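Local structure of dextranase (Pseudarthrobacter oxydans, 6NZS) at residues I59-K64 and F77-G82; G362-Q367 and W406-G411. The protein catalyses the endohydrolysis of alpha-1,6-glucosidic linkages in dextran, as a member of glycoside hydrolase family 49. All coordinates share one frame; numbering follows the deposited sequence.

Interaction 1: I59-K64 and F77-G82; sequences IPRSGK and FSSQAG
The loop 59-64 comes closest to the helix end 77-81 where the CA atoms of Pro-60 and Ser-79 stand 5.3 Å apart, and tight i to i+3 turns, including Gly-63 N to Pro-60 O, curl the loop there. Pro-60 does most of the touching. Its ring presents CB and CG to the helix backbone, with CG 3.4 Å from Ser-78 OG and 3.6 Å from Ser-78 C. Ser-78 places OG between its own N and carbonyl carbon (chi1 64°), where it hydrogen-bonds back to Ala-75 O while the same OG sits against CB and CG of the proline. Ser-79 turns the other way, OG opposite its N (chi1 179°), and meets water 1 at 2.8 Å from OG. The same water donates to Pro-60 O at 2.7 Å, bridging loop to helix. Arg-61 reaches alongside with an extended chain; its NH1 lies 3.5 Å from Ser-79 CB, while NE is held in a salt bridge with Asp-73. Gly-82, with positive phi, ends the helix in a Schellman motif. Loop and helix are thus coupled by van der Waals packing of the proline and by one bridging water, while the charge of Arg-61 is met outside the contact.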
# COMPACT_ATOMS: atom_id res chain seq x y z
N ILE A 59 14.61 4.76 -2.72
CA ILE A 59 15.27 5.04 -1.45
C ILE A 59 14.57 6.23 -0.80
O ILE A 59 13.90 7.02 -1.48
CB ILE A 59 16.79 5.28 -1.62
CG1 ILE A 59 17.08 6.62 -2.30
CG2 ILE A 59 17.42 4.14 -2.40
CD1 ILE A 59 18.59 6.95 -2.36
N PRO A 60 14.69 6.36 0.53
CA PRO A 60 13.94 7.41 1.25
C PRO A 60 14.30 8.80 0.75
O PRO A 60 15.48 9.17 0.67
CB PRO A 60 14.36 7.20 2.71
CG PRO A 60 14.73 5.74 2.78
CD PRO A 60 15.37 5.44 1.45
N ARG A 61 13.27 9.58 0.41
CA ARG A 61 13.41 10.93 -0.13
C ARG A 61 14.16 10.96 -1.45
O ARG A 61 14.62 12.03 -1.87
CB ARG A 61 14.09 11.90 0.86
CG ARG A 61 13.60 11.84 2.27
CD ARG A 61 14.00 13.11 3.04
NE ARG A 61 13.53 13.03 4.42
CZ ARG A 61 14.24 12.52 5.41
NH1 ARG A 61 15.47 12.07 5.20
NH2 ARG A 61 13.72 12.47 6.63
N SER A 62 14.32 9.82 -2.11
CA SER A 62 15.25 9.71 -3.24
C SER A 62 16.67 10.15 -2.86
O SER A 62 17.45 10.52 -3.74
CB SER A 62 14.77 10.46 -4.50
OG SER A 62 14.07 9.59 -5.38
N GLY A 63 17.01 10.12 -1.58
CA GLY A 63 18.32 10.53 -1.12
C GLY A 63 18.51 12.02 -1.03
O GLY A 63 19.62 12.48 -0.74
N LYS A 64 17.45 12.79 -1.26
CA LYS A 64 17.54 14.24 -1.18
C LYS A 64 17.54 14.70 0.27
O LYS A 64 17.00 14.03 1.16
CB LYS A 64 16.35 14.88 -1.91
CG LYS A 64 16.38 14.66 -3.40
CD LYS A 64 15.18 15.31 -4.07
CE LYS A 64 13.97 14.41 -4.01
NZ LYS A 64 12.77 15.05 -4.63
N PHE A 77 13.57 7.50 10.11
CA PHE A 77 14.17 6.20 10.42
C PHE A 77 14.62 5.49 9.16
O PHE A 77 15.74 4.96 9.10
CB PHE A 77 13.20 5.30 11.19
CG PHE A 77 13.75 3.90 11.40
CD1 PHE A 77 14.83 3.70 12.25
CD2 PHE A 77 13.22 2.80 10.72
CE1 PHE A 77 15.36 2.43 12.44
CE2 PHE A 77 13.76 1.53 10.92
CZ PHE A 77 14.82 1.35 11.78
N SER A 78 13.77 5.45 8.14
CA SER A 78 14.13 4.72 6.93
C SER A 78 15.40 5.30 6.30
O SER A 78 16.28 4.55 5.86
CB SER A 78 12.98 4.72 5.94
OG SER A 78 12.67 6.02 5.50
N SER A 79 15.52 6.62 6.27
CA SER A 79 16.72 7.26 5.73
C SER A 79 17.94 6.94 6.58
O SER A 79 18.99 6.55 6.06
CB SER A 79 16.48 8.77 5.65
OG SER A 79 17.63 9.44 5.16
N GLN A 80 17.82 7.08 7.90
CA GLN A 80 18.98 6.92 8.78
C GLN A 80 19.42 5.47 8.89
O GLN A 80 20.61 5.20 9.06
CB GLN A 80 18.67 7.54 10.14
CG GLN A 80 18.51 9.06 10.04
CD GLN A 80 18.11 9.71 11.35
OE1 GLN A 80 18.54 9.29 12.43
NE2 GLN A 80 17.27 10.74 11.26
N ALA A 81 18.49 4.52 8.78
CA ALA A 81 18.82 3.11 8.82
C ALA A 81 19.24 2.57 7.46
O ALA A 81 19.65 1.40 7.37
CB ALA A 81 17.63 2.30 9.35
N GLY A 82 19.15 3.37 6.41
CA GLY A 82 19.56 2.88 5.10
C GLY A 82 18.60 1.88 4.49
O GLY A 82 19.04 0.98 3.77
O HOH W 1 17.60 9.19 2.37

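Interaction 2: G362-Q367 and W406-G411; sequences GSWYWQ and WKNENG
The indole of Trp-366 meets Asn-410 obliquely: CD1 sits 3.4 Å from Asn-410 CB, and NE1 of the same ring is 3.6 Å from that carbon. The two side chains cross at about a right angle, with ring and amide planes 46° apart. Asn-410 has CG opposite its backbone N (chi1 180°), which carries the amide past the pyrrole part of the indole. Shortening Trp-366 to an alanine would probably open a gap beside Asn-410 CB and CG, which would lose the indole they pack against. At the other end, Asn-408 ND2 approaches the Trp-364 ring, also obliquely, at 4.3 Å from CE3, and lies 3.2 Å from Ser-363 O; its OD1 takes a hydrogen bond from Asn-385 ND2. Water 2 lies between the segments, 2.9 Å from Trp-364 O and 2.8 Å from Glu-409 OE1, with a weak bond from Asn-408 ND2. Lys-407 NZ donates a hydrogen bond to Asn-410 O (2.6 Å), from 38° out of that carbonyl's plane. Just past strand 398-407, backbone bonds from Asn-408 to Ala-386 and Arg-437 tie the chain to neighbouring solenoid coils, while Trp-406 packs on strand 176-192 and Glu-409 on helix 76-81.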
# COMPACT_ATOMS: atom_id res chain seq x y z
N GLY A 362 7.74 2.28 -2.21
CA GLY A 362 8.56 3.43 -1.83
C GLY A 362 7.81 4.53 -1.11
O GLY A 362 8.07 5.72 -1.35
N SER A 363 6.92 4.17 -0.19
CA SER A 363 6.09 5.15 0.52
C SER A 363 6.78 5.56 1.83
O SER A 363 6.35 5.24 2.94
CB SER A 363 4.70 4.57 0.77
OG SER A 363 4.02 4.38 -0.46
N TRP A 364 7.88 6.31 1.68
CA TRP A 364 8.73 6.62 2.82
C TRP A 364 8.16 7.73 3.70
O TRP A 364 8.28 7.66 4.93
CB TRP A 364 10.12 7.00 2.33
CG TRP A 364 10.72 5.98 1.41
CD1 TRP A 364 10.88 6.08 0.05
CD2 TRP A 364 11.22 4.69 1.77
NE1 TRP A 364 11.47 4.95 -0.45
CE2 TRP A 364 11.69 4.07 0.59
CE3 TRP A 364 11.34 4.00 2.98
CZ2 TRP A 364 12.25 2.79 0.58
CZ3 TRP A 364 11.90 2.72 2.98
CH2 TRP A 364 12.35 2.14 1.78
N TYR A 365 7.59 8.77 3.10
CA TYR A 365 7.07 9.90 3.85
C TYR A 365 5.79 9.52 4.58
O TYR A 365 5.05 8.63 4.16
CB TYR A 365 6.73 11.04 2.89
CG TYR A 365 7.90 11.67 2.15
CD1 TYR A 365 9.00 12.17 2.85
CD2 TYR A 365 7.89 11.76 0.77
CE1 TYR A 365 10.06 12.75 2.16
CE2 TYR A 365 8.94 12.34 0.07
CZ TYR A 365 10.03 12.83 0.78
OH TYR A 365 11.08 13.40 0.09
N TRP A 366 5.50 10.24 5.67
CA TRP A 366 4.14 10.25 6.20
C TRP A 366 3.18 10.74 5.13
O TRP A 366 3.58 11.34 4.12
CB TRP A 366 4.04 11.23 7.38
CG TRP A 366 4.68 10.77 8.64
CD1 TRP A 366 4.88 9.49 9.04
CD2 TRP A 366 5.22 11.61 9.68
NE1 TRP A 366 5.50 9.46 10.27
CE2 TRP A 366 5.72 10.75 10.68
CE3 TRP A 366 5.33 12.99 9.85
CZ2 TRP A 366 6.33 11.23 11.85
CZ3 TRP A 366 5.93 13.47 11.02
CH2 TRP A 366 6.42 12.59 12.00
N GLN A 367 1.89 10.50 5.36
CA GLN A 367 0.82 10.97 4.49
C GLN A 367 0.87 10.35 3.10
O GLN A 367 0.30 10.89 2.15
CB GLN A 367 0.75 12.51 4.43
CG GLN A 367 0.78 13.15 5.82
CD GLN A 367 0.59 14.65 5.79
OE1 GLN A 367 1.55 15.42 5.72
NE2 GLN A 367 -0.66 15.08 5.82
N TRP A 406 2.87 -4.05 2.83
CA TRP A 406 4.09 -3.79 3.60
C TRP A 406 3.84 -2.46 4.30
O TRP A 406 3.95 -1.39 3.70
CB TRP A 406 5.31 -3.71 2.67
CG TRP A 406 6.63 -3.81 3.41
CD1 TRP A 406 7.02 -3.12 4.54
CD2 TRP A 406 7.71 -4.67 3.08
NE1 TRP A 406 8.29 -3.51 4.90
CE2 TRP A 406 8.73 -4.46 4.02
CE3 TRP A 406 7.93 -5.61 2.05
CZ2 TRP A 406 9.95 -5.16 3.99
CZ3 TRP A 406 9.12 -6.29 2.02
CH2 TRP A 406 10.11 -6.08 2.98
N LYS A 407 3.47 -2.53 5.56
CA LYS A 407 3.13 -1.34 6.31
C LYS A 407 4.41 -0.73 6.89
O LYS A 407 5.31 -1.47 7.30
CB LYS A 407 2.14 -1.73 7.42
CG LYS A 407 1.81 -0.65 8.43
CD LYS A 407 0.95 0.43 7.81
CE LYS A 407 0.96 1.67 8.67
NZ LYS A 407 -0.03 2.67 8.14
N ASN A 408 4.50 0.60 6.88
CA ASN A 408 5.64 1.26 7.53
C ASN A 408 5.27 1.61 8.97
O ASN A 408 4.80 0.74 9.70
CB ASN A 408 6.15 2.44 6.69
CG ASN A 408 6.91 1.98 5.44
OD1 ASN A 408 6.95 0.79 5.12
ND2 ASN A 408 7.56 2.92 4.76
N GLU A 409 5.45 2.86 9.39
CA GLU A 409 5.38 3.21 10.81
C GLU A 409 4.05 3.82 11.23
O GLU A 409 3.56 3.54 12.33
CB GLU A 409 6.47 4.23 11.15
CG GLU A 409 7.88 3.68 11.03
CD GLU A 409 8.57 4.11 9.75
OE1 GLU A 409 7.93 4.77 8.91
OE2 GLU A 409 9.77 3.79 9.60
N ASN A 410 3.49 4.67 10.40
CA ASN A 410 2.50 5.65 10.81
C ASN A 410 1.12 5.27 10.31
O ASN A 410 0.96 4.87 9.15
CB ASN A 410 2.91 7.00 10.24
CG ASN A 410 1.96 8.08 10.61
OD1 ASN A 410 1.84 8.44 11.77
ND2 ASN A 410 1.25 8.61 9.61
N GLY A 411 0.11 5.43 11.17
CA GLY A 411 -1.25 5.09 10.84
C GLY A 411 -1.52 3.60 10.97
O GLY A 411 -0.60 2.80 11.17
O HOH W 2 8.97 5.20 6.31

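In the fold
Both segments of interaction 1 precede those of interaction 2 in the sequence, yet their centres are only 12 Å apart and they touch directly. The first lies in the N-terminal Ig-like domain, between the loop after strand 51-58 and helix 76-81; the second joins loops of the parallel beta-solenoid, after strands 351-361 and 398-407. Trp-364 is the main link: its CG lies 3.5 Å from Pro-60 CA, its CE3 packs at 3.5 Å from Ser-78 CB, and its NE1 hydrogen-bonds to Ser-58 OG. Tyr-365 OH also rests against Arg-61 CA. The backbone of Trp-366 bonds to Asp-73, the salt-bridge partner of Arg-61. Together the two contacts form part of the interface between the Ig-like domain and the solenoid.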